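Local coordinates for lysosome-associated membrane glycoprotein 1 (Mus musculus, PDB 5GV0), which is a heavily glycosylated lysosomal membrane protein that assembles with other copies, probably in a mode different from that of LAMP-2, at residues 7-17 against 49-60; 65-73 against 84-92. All coordinates share one frame; numbering follows the deposited sequence.

Contact 1 (7-17 against 49-60); sequences YNVTGNNGTCL and SSGSCGINLVTL. With NAG (2-acetamido-2-deoxy-beta-D-glucopyranose), chain F; SO4 (sulfate ion), chain C.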
loop_
_atom_site.group_PDB
_atom_site.type_symbol
_atom_site.label_atom_id
_atom_site.label_comp_id
_atom_site.label_asym_id
_atom_site.label_seq_id
_atom_site.Cartn_x
_atom_site.Cartn_y
_atom_site.Cartn_z
ATOM N N TYR A 7 -4.046 0.614 10.488
ATOM C CA TYR A 7 -4.168 1.978 9.990
ATOM C C TYR A 7 -5.623 2.412 9.964
ATOM O O TYR A 7 -6.503 1.634 9.601
ATOM C CB TYR A 7 -3.575 2.093 8.582
ATOM C CG TYR A 7 -2.158 1.571 8.444
ATOM C CD1 TYR A 7 -1.071 2.396 8.689
ATOM C CD2 TYR A 7 -1.913 0.263 8.054
ATOM C CE1 TYR A 7 0.228 1.931 8.556
ATOM C CE2 TYR A 7 -0.623 -0.211 7.920
ATOM C CZ TYR A 7 0.441 0.629 8.172
ATOM O OH TYR A 7 1.729 0.159 8.032
ATOM N N ASN A 8 -5.860 3.666 10.330
ATOM C CA ASN A 8 -7.186 4.271 10.293
ATOM C C ASN A 8 -7.025 5.672 9.719
ATOM O O ASN A 8 -6.274 6.470 10.263
ATOM C CB ASN A 8 -7.803 4.299 11.696
ATOM C CG ASN A 8 -9.094 5.092 11.768
ATOM O OD1 ASN A 8 -9.960 4.979 10.906
ATOM N ND2 ASN A 8 -9.230 5.893 12.816
ATOM N N VAL A 9 -7.679 5.951 8.598
ATOM C CA VAL A 9 -7.660 7.292 8.025
ATOM C C VAL A 9 -9.051 7.891 8.163
ATOM O O VAL A 9 -10.031 7.317 7.687
ATOM C CB VAL A 9 -7.220 7.280 6.543
ATOM C CG1 VAL A 9 -7.260 8.685 5.948
ATOM C CG2 VAL A 9 -5.824 6.681 6.408
ATOM N N THR A 10 -9.139 9.028 8.848
ATOM C CA THR A 10 -10.410 9.711 9.049
ATOM C C THR A 10 -10.342 11.147 8.551
ATOM O O THR A 10 -9.325 11.825 8.733
ATOM C CB THR A 10 -10.821 9.702 10.536
ATOM O OG1 THR A 10 -10.920 8.353 11.001
ATOM C CG2 THR A 10 -12.173 10.377 10.730
ATOM N N GLY A 11 -11.425 11.594 7.919
ATOM C CA GLY A 11 -11.545 12.950 7.413
ATOM C C GLY A 11 -12.952 13.491 7.617
ATOM O O GLY A 11 -13.636 13.105 8.564
ATOM N N ASN A 12 -13.388 14.361 6.708
ATOM C CA ASN A 12 -14.615 15.140 6.910
ATOM C C ASN A 12 -15.870 14.293 7.078
ATOM O O ASN A 12 -16.799 14.680 7.789
ATOM C CB ASN A 12 -14.827 16.103 5.742
ATOM C CG ASN A 12 -13.705 17.109 5.595
ATOM O OD1 ASN A 12 -13.054 17.485 6.568
ATOM N ND2 ASN A 12 -13.477 17.556 4.366
ATOM N N ASN A 13 -15.905 13.150 6.407
ATOM C CA ASN A 13 -17.064 12.265 6.471
ATOM C C ASN A 13 -16.761 11.020 7.282
ATOM O O ASN A 13 -17.358 9.960 7.064
ATOM C CB ASN A 13 -17.520 11.870 5.066
ATOM C CG ASN A 13 -17.900 13.062 4.224
ATOM O OD1 ASN A 13 -18.246 14.122 4.745
ATOM N ND2 ASN A 13 -17.841 12.894 2.909
ATOM N N GLY A 14 -15.820 11.145 8.207
ATOM C CA GLY A 14 -15.451 10.036 9.060
ATOM C C GLY A 14 -14.383 9.156 8.443
ATOM O O GLY A 14 -13.604 9.599 7.601
ATOM N N THR A 15 -14.356 7.903 8.872
ATOM C CA THR A 15 -13.329 6.961 8.442
ATOM C C THR A 15 -13.465 6.614 6.964
ATOM O O THR A 15 -14.544 6.245 6.504
ATOM C CB THR A 15 -13.390 5.683 9.281
ATOM O OG1 THR A 15 -13.151 6.012 10.652
ATOM C CG2 THR A 15 -12.337 4.689 8.835
ATOM N N CYS A 16 -12.371 6.749 6.216
ATOM C CA CYS A 16 -12.388 6.419 4.798
ATOM C C CYS A 16 -11.383 5.325 4.447
ATOM O O CYS A 16 -11.328 4.887 3.306
ATOM C CB CYS A 16 -12.110 7.660 3.946
ATOM S SG CYS A 16 -10.410 8.267 4.027
ATOM N N LEU A 17 -10.579 4.895 5.413
ATOM C CA LEU A 17 -9.687 3.765 5.188
ATOM C C LEU A 17 -9.460 3.028 6.487
ATOM O O LEU A 17 -9.147 3.648 7.505
ATOM C CB LEU A 17 -8.339 4.216 4.612
ATOM C CG LEU A 17 -7.359 3.112 4.197
ATOM C CD1 LEU A 17 -7.748 2.457 2.874
ATOM C CD2 LEU A 17 -5.958 3.688 4.107
ATOM N N SER A 49 2.417 7.318 10.178
ATOM C CA SER A 49 1.362 7.168 9.181
ATOM C C SER A 49 0.341 8.302 9.211
ATOM O O SER A 49 0.064 8.909 10.250
ATOM C CB SER A 49 0.643 5.828 9.344
ATOM O OG SER A 49 -0.033 5.751 10.583
ATOM N N SER A 50 -0.218 8.575 8.043
ATOM C CA SER A 50 -1.224 9.605 7.871
ATOM C C SER A 50 -1.955 9.295 6.585
ATOM O O SER A 50 -1.584 8.363 5.879
ATOM C CB SER A 50 -0.594 10.997 7.810
ATOM O OG SER A 50 0.258 11.120 6.679
ATOM N N GLY A 51 -2.987 10.062 6.270
ATOM C CA GLY A 51 -3.707 9.810 5.036
ATOM C C GLY A 51 -4.726 10.881 4.740
ATOM O O GLY A 51 -4.854 11.856 5.477
ATOM N N SER A 52 -5.451 10.710 3.644
ATOM C CA SER A 52 -6.461 11.686 3.266
ATOM C C SER A 52 -7.658 11.007 2.625
ATOM O O SER A 52 -7.556 9.918 2.066
ATOM C CB SER A 52 -5.875 12.740 2.325
ATOM O OG SER A 52 -5.436 12.167 1.104
ATOM N N CYS A 53 -8.801 11.672 2.721
ATOM C CA CYS A 53 -10.062 11.131 2.239
ATOM C C CYS A 53 -10.619 11.921 1.064
ATOM O O CYS A 53 -10.313 13.093 0.895
ATOM C CB CYS A 53 -11.095 11.123 3.373
ATOM S SG CYS A 53 -10.630 10.125 4.805
ATOM N N GLY A 54 -11.468 11.272 0.277
ATOM C CA GLY A 54 -12.182 11.908 -0.821
ATOM C C GLY A 54 -13.158 10.912 -1.405
ATOM O O GLY A 54 -13.190 9.756 -0.980
ATOM N N ILE A 55 -13.959 11.335 -2.379
ATOM C CA ILE A 55 -14.873 10.396 -3.020
ATOM C C ILE A 55 -14.270 9.756 -4.272
ATOM O O ILE A 55 -14.848 8.819 -4.815
ATOM C CB ILE A 55 -16.212 11.061 -3.386
ATOM C CG1 ILE A 55 -15.983 12.274 -4.286
ATOM C CG2 ILE A 55 -16.974 11.456 -2.128
ATOM C CD1 ILE A 55 -17.262 12.978 -4.681
ATOM N N ASN A 56 -13.114 10.242 -4.720
ATOM C CA ASN A 56 -12.420 9.625 -5.859
ATOM C C ASN A 56 -11.058 9.064 -5.476
ATOM O O ASN A 56 -10.569 8.113 -6.099
ATOM C CB ASN A 56 -12.238 10.625 -7.006
ATOM C CG ASN A 56 -13.555 11.129 -7.555
ATOM O OD1 ASN A 56 -14.353 10.358 -8.086
ATOM N ND2 ASN A 56 -13.789 12.430 -7.430
ATOM N N LEU A 57 -10.456 9.659 -4.451
ATOM C CA LEU A 57 -9.101 9.315 -4.048
ATOM C C LEU A 57 -8.960 9.237 -2.542
ATOM O O LEU A 57 -9.298 10.183 -1.827
ATOM C CB LEU A 57 -8.108 10.340 -4.595
ATOM C CG LEU A 57 -6.665 10.231 -4.101
ATOM C CD1 LEU A 57 -5.996 8.990 -4.671
ATOM C CD2 LEU A 57 -5.870 11.479 -4.461
ATOM N N VAL A 58 -8.432 8.114 -2.067
ATOM C CA VAL A 58 -8.111 7.926 -0.655
ATOM C C VAL A 58 -6.635 7.578 -0.556
ATOM O O VAL A 58 -6.153 6.737 -1.319
ATOM C CB VAL A 58 -8.975 6.808 -0.025
ATOM C CG1 VAL A 58 -8.406 6.354 1.308
ATOM C CG2 VAL A 58 -10.405 7.280 0.140
ATOM N N THR A 59 -5.904 8.214 0.354
ATOM C CA THR A 59 -4.471 7.935 0.447
ATOM C C THR A 59 -4.050 7.503 1.832
ATOM O O THR A 59 -4.681 7.853 2.839
ATOM C CB THR A 59 -3.611 9.154 0.057
ATOM O OG1 THR A 59 -3.745 10.177 1.054
ATOM C CG2 THR A 59 -4.003 9.697 -1.309
ATOM N N LEU A 60 -2.970 6.732 1.863
ATOM C CA LEU A 60 -2.292 6.352 3.096
ATOM C C LEU A 60 -0.797 6.525 2.890
ATOM O O LEU A 60 -0.239 5.960 1.947
ATOM C CB LEU A 60 -2.614 4.908 3.473
ATOM C CG LEU A 60 -1.899 4.379 4.721
ATOM C CD1 LEU A 60 -2.438 5.042 5.985
ATOM C CD2 LEU A 60 -2.026 2.870 4.804
HETATM C C1 NAG F . -18.178 13.949 1.995
HETATM C C2 NAG F . -17.116 14.046 0.891
HETATM C C3 NAG F . -17.508 15.104 -0.144
HETATM C C4 NAG F . -18.930 14.875 -0.638
HETATM C C5 NAG F . -19.878 14.805 0.553
HETATM C C6 NAG F . -21.312 14.533 0.162
HETATM C C7 NAG F . -14.884 13.427 1.714
HETATM C C8 NAG F . -13.613 13.921 2.335
HETATM N N2 NAG F . -15.818 14.354 1.470
HETATM O O3 NAG F . -16.605 15.049 -1.244
HETATM O O4 NAG F . -19.332 15.935 -1.498
HETATM O O5 NAG F . -19.466 13.731 1.410
HETATM O O6 NAG F . -21.512 13.164 -0.162
HETATM O O7 NAG F . -15.056 12.245 1.442
HETATM S S SO4 C . -11.787 13.688 -4.337
HETATM O O1 SO4 C . -13.104 13.906 -3.746
HETATM O O2 SO4 C . -11.874 13.874 -5.784
HETATM O O3 SO4 C . -10.832 14.646 -3.791
HETATM O O4 SO4 C . -11.359 12.320 -4.044
HETATM O O HOH W 1 -2.836 6.059 9.843
#

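Contact 2 (65-73 against 84-92); sequences KNRALELQF and LQGVRLNMT. With NAG (2-acetamido-2-deoxy-beta-D-glucopyranose), chain E; SO4 (sulfate ion), chain B.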
loop_
_atom_site.group_PDB
_atom_site.type_symbol
_atom_site.label_atom_id
_atom_site.label_comp_id
_atom_site.label_asym_id
_atom_site.label_seq_id
_atom_site.Cartn_x
_atom_site.Cartn_y
_atom_site.Cartn_z
ATOM N N LYS A 65 12.546 8.519 8.328
ATOM C CA LYS A 65 13.558 9.497 7.941
ATOM C C LYS A 65 14.087 9.294 6.517
ATOM O O LYS A 65 14.423 10.259 5.832
ATOM C CB LYS A 65 14.722 9.459 8.936
ATOM C CG LYS A 65 15.727 10.587 8.768
ATOM C CD LYS A 65 16.793 10.542 9.853
ATOM C CE LYS A 65 17.664 9.301 9.728
ATOM N NZ LYS A 65 18.445 9.296 8.458
ATOM N N ASN A 66 14.146 8.044 6.071
ATOM C CA ASN A 66 14.779 7.726 4.794
ATOM C C ASN A 66 13.825 7.292 3.690
ATOM O O ASN A 66 14.257 6.983 2.581
ATOM C CB ASN A 66 15.826 6.628 4.992
ATOM C CG ASN A 66 17.091 7.137 5.652
ATOM O OD1 ASN A 66 17.438 6.723 6.757
ATOM N ND2 ASN A 66 17.791 8.039 4.971
ATOM N N ARG A 67 12.528 7.282 3.978
ATOM C CA ARG A 67 11.584 6.657 3.063
ATOM C C ARG A 67 10.162 7.135 3.292
ATOM O O ARG A 67 9.724 7.269 4.432
ATOM C CB ARG A 67 11.649 5.139 3.226
ATOM C CG ARG A 67 10.793 4.342 2.262
ATOM C CD ARG A 67 10.178 3.151 2.978
ATOM N NE ARG A 67 9.019 3.556 3.762
ATOM C CZ ARG A 67 8.712 3.080 4.965
ATOM N NH1 ARG A 67 9.479 2.169 5.554
ATOM N NH2 ARG A 67 7.628 3.526 5.579
ATOM N N ALA A 68 9.442 7.387 2.205
ATOM C CA ALA A 68 8.020 7.666 2.288
ATOM C C ALA A 68 7.284 6.857 1.240
ATOM O O ALA A 68 7.605 6.928 0.051
ATOM C CB ALA A 68 7.745 9.158 2.111
ATOM N N LEU A 69 6.313 6.074 1.692
ATOM C CA LEU A 69 5.483 5.262 0.812
ATOM C C LEU A 69 4.052 5.743 0.861
ATOM O O LEU A 69 3.469 5.803 1.943
ATOM C CB LEU A 69 5.536 3.793 1.226
ATOM C CG LEU A 69 4.537 2.875 0.506
ATOM C CD1 LEU A 69 4.930 2.679 -0.951
ATOM C CD2 LEU A 69 4.427 1.525 1.220
ATOM N N GLU A 70 3.472 6.063 -0.295
ATOM C CA GLU A 70 2.058 6.436 -0.326
ATOM C C GLU A 70 1.277 5.467 -1.185
ATOM O O GLU A 70 1.643 5.178 -2.332
ATOM C CB GLU A 70 1.847 7.861 -0.834
ATOM C CG GLU A 70 0.365 8.291 -0.766
ATOM C CD GLU A 70 0.160 9.737 -1.152
ATOM O OE1 GLU A 70 0.292 10.051 -2.349
ATOM O OE2 GLU A 70 -0.129 10.560 -0.255
ATOM N N LEU A 71 0.198 4.960 -0.612
ATOM C CA LEU A 71 -0.747 4.115 -1.320
ATOM C C LEU A 71 -1.934 4.967 -1.702
ATOM O O LEU A 71 -2.450 5.738 -0.881
ATOM C CB LEU A 71 -1.198 2.946 -0.454
ATOM C CG LEU A 71 -0.095 2.098 0.159
ATOM C CD1 LEU A 71 -0.708 0.971 0.970
ATOM C CD2 LEU A 71 0.818 1.562 -0.930
ATOM N N GLN A 72 -2.370 4.844 -2.946
ATOM C CA GLN A 72 -3.529 5.583 -3.418
ATOM C C GLN A 72 -4.614 4.605 -3.811
ATOM O O GLN A 72 -4.369 3.667 -4.565
ATOM C CB GLN A 72 -3.155 6.486 -4.598
ATOM C CG GLN A 72 -2.015 7.430 -4.280
ATOM C CD GLN A 72 -1.964 8.641 -5.189
ATOM O OE1 GLN A 72 -2.556 8.653 -6.266
ATOM N NE2 GLN A 72 -1.257 9.676 -4.750
ATOM N N PHE A 73 -5.805 4.810 -3.267
ATOM C CA PHE A 73 -6.947 3.960 -3.559
ATOM C C PHE A 73 -7.944 4.732 -4.405
ATOM O O PHE A 73 -8.158 5.929 -4.201
ATOM C CB PHE A 73 -7.610 3.472 -2.267
ATOM C CG PHE A 73 -6.742 2.555 -1.462
ATOM C CD1 PHE A 73 -5.793 3.066 -0.589
ATOM C CD2 PHE A 73 -6.853 1.185 -1.601
ATOM C CE1 PHE A 73 -4.971 2.214 0.144
ATOM C CE2 PHE A 73 -6.038 0.331 -0.875
ATOM C CZ PHE A 73 -5.100 0.844 -0.005
ATOM N N LEU A 84 -6.555 -0.572 -4.867
ATOM C CA LEU A 84 -5.280 0.132 -4.887
ATOM C C LEU A 84 -4.999 0.519 -6.328
ATOM O O LEU A 84 -4.907 -0.361 -7.198
ATOM C CB LEU A 84 -4.166 -0.752 -4.337
ATOM C CG LEU A 84 -2.765 -0.135 -4.352
ATOM C CD1 LEU A 84 -2.649 0.946 -3.283
ATOM C CD2 LEU A 84 -1.711 -1.203 -4.157
ATOM N N GLN A 85 -4.899 1.820 -6.596
ATOM C CA GLN A 85 -4.673 2.278 -7.961
ATOM C C GLN A 85 -3.288 2.893 -8.146
ATOM O O GLN A 85 -2.828 3.057 -9.272
ATOM C CB GLN A 85 -5.765 3.276 -8.381
ATOM C CG GLN A 85 -5.764 4.594 -7.660
ATOM C CD GLN A 85 -6.860 5.515 -8.159
ATOM O OE1 GLN A 85 -7.534 5.225 -9.157
ATOM N NE2 GLN A 85 -7.056 6.627 -7.456
ATOM N N GLY A 86 -2.610 3.222 -7.054
ATOM C CA GLY A 86 -1.330 3.877 -7.192
ATOM C C GLY A 86 -0.377 3.667 -6.040
ATOM O O GLY A 86 -0.794 3.463 -4.905
ATOM N N VAL A 87 0.913 3.718 -6.352
ATOM C CA VAL A 87 1.972 3.690 -5.357
ATOM C C VAL A 87 2.983 4.791 -5.667
ATOM O O VAL A 87 3.375 4.967 -6.824
ATOM C CB VAL A 87 2.689 2.320 -5.333
ATOM C CG1 VAL A 87 4.050 2.409 -4.623
ATOM C CG2 VAL A 87 1.798 1.271 -4.689
ATOM N N ARG A 88 3.375 5.538 -4.640
ATOM C CA ARG A 88 4.454 6.516 -4.741
ATOM C C ARG A 88 5.487 6.203 -3.679
ATOM O O ARG A 88 5.137 6.019 -2.516
ATOM C CB ARG A 88 3.954 7.952 -4.540
ATOM C CG ARG A 88 2.901 8.429 -5.510
ATOM C CD ARG A 88 2.851 9.957 -5.546
ATOM N NE ARG A 88 2.208 10.547 -4.372
ATOM C CZ ARG A 88 2.261 11.841 -4.072
ATOM N NH1 ARG A 88 2.946 12.674 -4.845
ATOM N NH2 ARG A 88 1.640 12.304 -2.995
ATOM N N LEU A 89 6.754 6.163 -4.068
ATOM C CA LEU A 89 7.827 5.930 -3.115
ATOM C C LEU A 89 8.925 6.974 -3.254
ATOM O O LEU A 89 9.467 7.169 -4.339
ATOM C CB LEU A 89 8.411 4.528 -3.310
ATOM C CG LEU A 89 9.628 4.183 -2.447
ATOM C CD1 LEU A 89 9.238 4.028 -0.983
ATOM C CD2 LEU A 89 10.302 2.924 -2.964
ATOM N N ASN A 90 9.237 7.654 -2.154
ATOM C CA ASN A 90 10.446 8.466 -2.063
ATOM C C ASN A 90 11.433 7.724 -1.186
ATOM O O ASN A 90 11.064 7.246 -0.113
ATOM C CB ASN A 90 10.172 9.843 -1.453
ATOM C CG ASN A 90 9.402 10.764 -2.372
ATOM O OD1 ASN A 90 9.227 10.495 -3.562
ATOM N ND2 ASN A 90 8.937 11.876 -1.808
ATOM N N MET A 91 12.686 7.628 -1.606
ATOM C CA MET A 91 13.635 6.904 -0.780
ATOM C C MET A 91 15.043 7.457 -0.879
ATOM O O MET A 91 15.454 7.960 -1.920
ATOM C CB MET A 91 13.622 5.428 -1.170
ATOM C CG MET A 91 14.267 4.514 -0.157
ATOM S SD MET A 91 13.819 2.802 -0.482
ATOM C CE MET A 91 14.102 2.087 1.133
ATOM N N THR A 92 15.784 7.359 0.220
ATOM C CA THR A 92 17.211 7.631 0.191
ATOM C C THR A 92 17.974 6.355 0.553
ATOM O O THR A 92 17.781 5.789 1.630
ATOM C CB THR A 92 17.596 8.769 1.146
ATOM O OG1 THR A 92 17.027 9.997 0.677
ATOM C CG2 THR A 92 19.109 8.921 1.204
HETATM C C1 NAG E . 8.181 12.865 -2.526
HETATM C C2 NAG E . 6.786 12.992 -1.914
HETATM C C3 NAG E . 5.998 14.096 -2.614
HETATM C C4 NAG E . 6.795 15.394 -2.629
HETATM C C5 NAG E . 8.178 15.148 -3.221
HETATM C C6 NAG E . 9.065 16.370 -3.175
HETATM C C7 NAG E . 5.671 11.036 -0.924
HETATM C C8 NAG E . 4.972 9.741 -1.203
HETATM N N2 NAG E . 6.076 11.725 -1.995
HETATM O O3 NAG E . 4.773 14.299 -1.921
HETATM O O4 NAG E . 6.119 16.370 -3.414
HETATM O O5 NAG E . 8.842 14.123 -2.470
HETATM O O6 NAG E . 9.457 16.676 -1.843
HETATM O O7 NAG E . 5.856 11.443 0.220
HETATM S S SO4 B . 2.077 16.188 -3.322
HETATM O O1 SO4 B . 1.073 15.508 -2.506
HETATM O O2 SO4 B . 1.406 16.911 -4.398
HETATM O O3 SO4 B . 2.831 17.128 -2.498
HETATM O O4 SO4 B . 2.995 15.205 -3.894
#

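Contact 1 (7-17 against 49-60)
Val-9 lies across from Gly-51, their CA atoms 5.6 Å apart, and Gly-11 across from Cys-53, yet no hydrogen bond passes between the segments. Strands 7-11 and 49-52 run in roughly the same direction, their axes inclined by 40°, and belong to two different sheets that meet through side chains, in keeping with the beta-prism described for LAMP luminal domains. Each segment folds back on itself: a type I turn from Gly-11 to Gly-14 links the strands of 7-17, while 49-52 pairs with 57-60. A classic beta bulge, with Cys-16 and Leu-17 both opposite Val-9, directs these two neighbours toward the other sheet.

A disulfide locks this junction, Cys-16 SG to Cys-53 SG at 2.0 Å with a left-handed chi3 of -81°. The Cys-16 sulfur sits between its own backbone N and carbonyl carbon (chi1 71°), and a methyl of Val-58 rests beside it. Val-9 divides its branches: CG1 lies 3.6 Å from the carbonyl carbon of Gly-51, where no side chain intervenes, and CG2 meets Leu-60 CD1 at 3.8 Å. Leu-60 is the apolar centre. Leu-17 crosses it at about a right angle, CD2 reaching Leu-60 CB at 3.6 Å, while Leu-60 CD2 stands over one face of the Tyr-7 ring, a CH-pi contact 4.1 Å from the centroid; Ser-49 CB touches the same ring at its edge.

Toward the surface, Asn-13 carries an N-linked sugar whose acetamido group nears Cys-53 and Gly-54 and whose O3 approaches Ile-55 CG2. Beyond it a sulfate, probably from the crystallisation liquor, is held by the backbone N-H groups of Ile-55, Asn-56 and Leu-57 and by the side-chain amide of Asn-56, its O4 accepting from Asn-56 N and Leu-57 N, both at 2.8 Å.

Contact 2 (65-73 against 84-92)
Arg-88 and Glu-70 face each other as a hydrogen-bonded pair in the antiparallel hairpin of strands 67-76 and 81-92, joined through both backbone and side chains. Arg-88 CG is anti to the carbonyl carbon (chi1 -59°) and the chain bends at chi3, bringing the guanidinium side-on to the carboxylate. NE and NH2 both donate to Glu-70 OE1, at 2.8 and 2.7 Å, with that oxygen near the guanidinium plane but approached from above the carboxylate plane. NH1 donates to O4 of a sulfate at 2.7 Å and NH2 to its O1, while the acetamido group of the sugar on Asn-90 lies over one guanidinium face.

Gln-72, two residues along the same face, adds a third donor to Glu-70 OE1 through NE2, at 2.9 Å. Its backbone O is shared as well: Gln-85 N and Gly-86 N both donate to it, which defines a classic beta bulge.

That one-residue shift sets Leu-84 opposite Phe-73 on the other, largely apolar face, where Arg-67 pairs with Asp-47. Leu-84 CD1 stands over the Phe-73 ring, 4.2 Å from its centroid in a CH-pi contact, and also meets Leu-71 CB at 3.8 Å. Val-87 and Leu-89 continue this row onto strand 133-138.

The hairpin is thus two-faced: its largely apolar side enters the core, while three N-H groups converging on one carboxylate oxygen would probably stabilise the negative charge of Glu-70, beside the glycan.

Contact 1 joins two sheets, whereas contact 2 lies within one of them; their centres are about 15 Å apart. Strands 57-64 and 67-76 follow each other in the chain and are antiparallel neighbours in the sheet, so the contacts meet directly. Phe-73 N to Val-58 O and Leu-71 N to Leu-60 O, each 2.8 Å, are probable hydrogen bonds across that seam. The apolar layers also merge, Leu-17 of contact 1 touching Phe-73 of contact 2. On the other face Thr-59 packs against Glu-70. Each contact carries its own N-linked sugar, on Asn-13 and Asn-90, so the two contacts combine a shared interior with separate glycosylated surface sites.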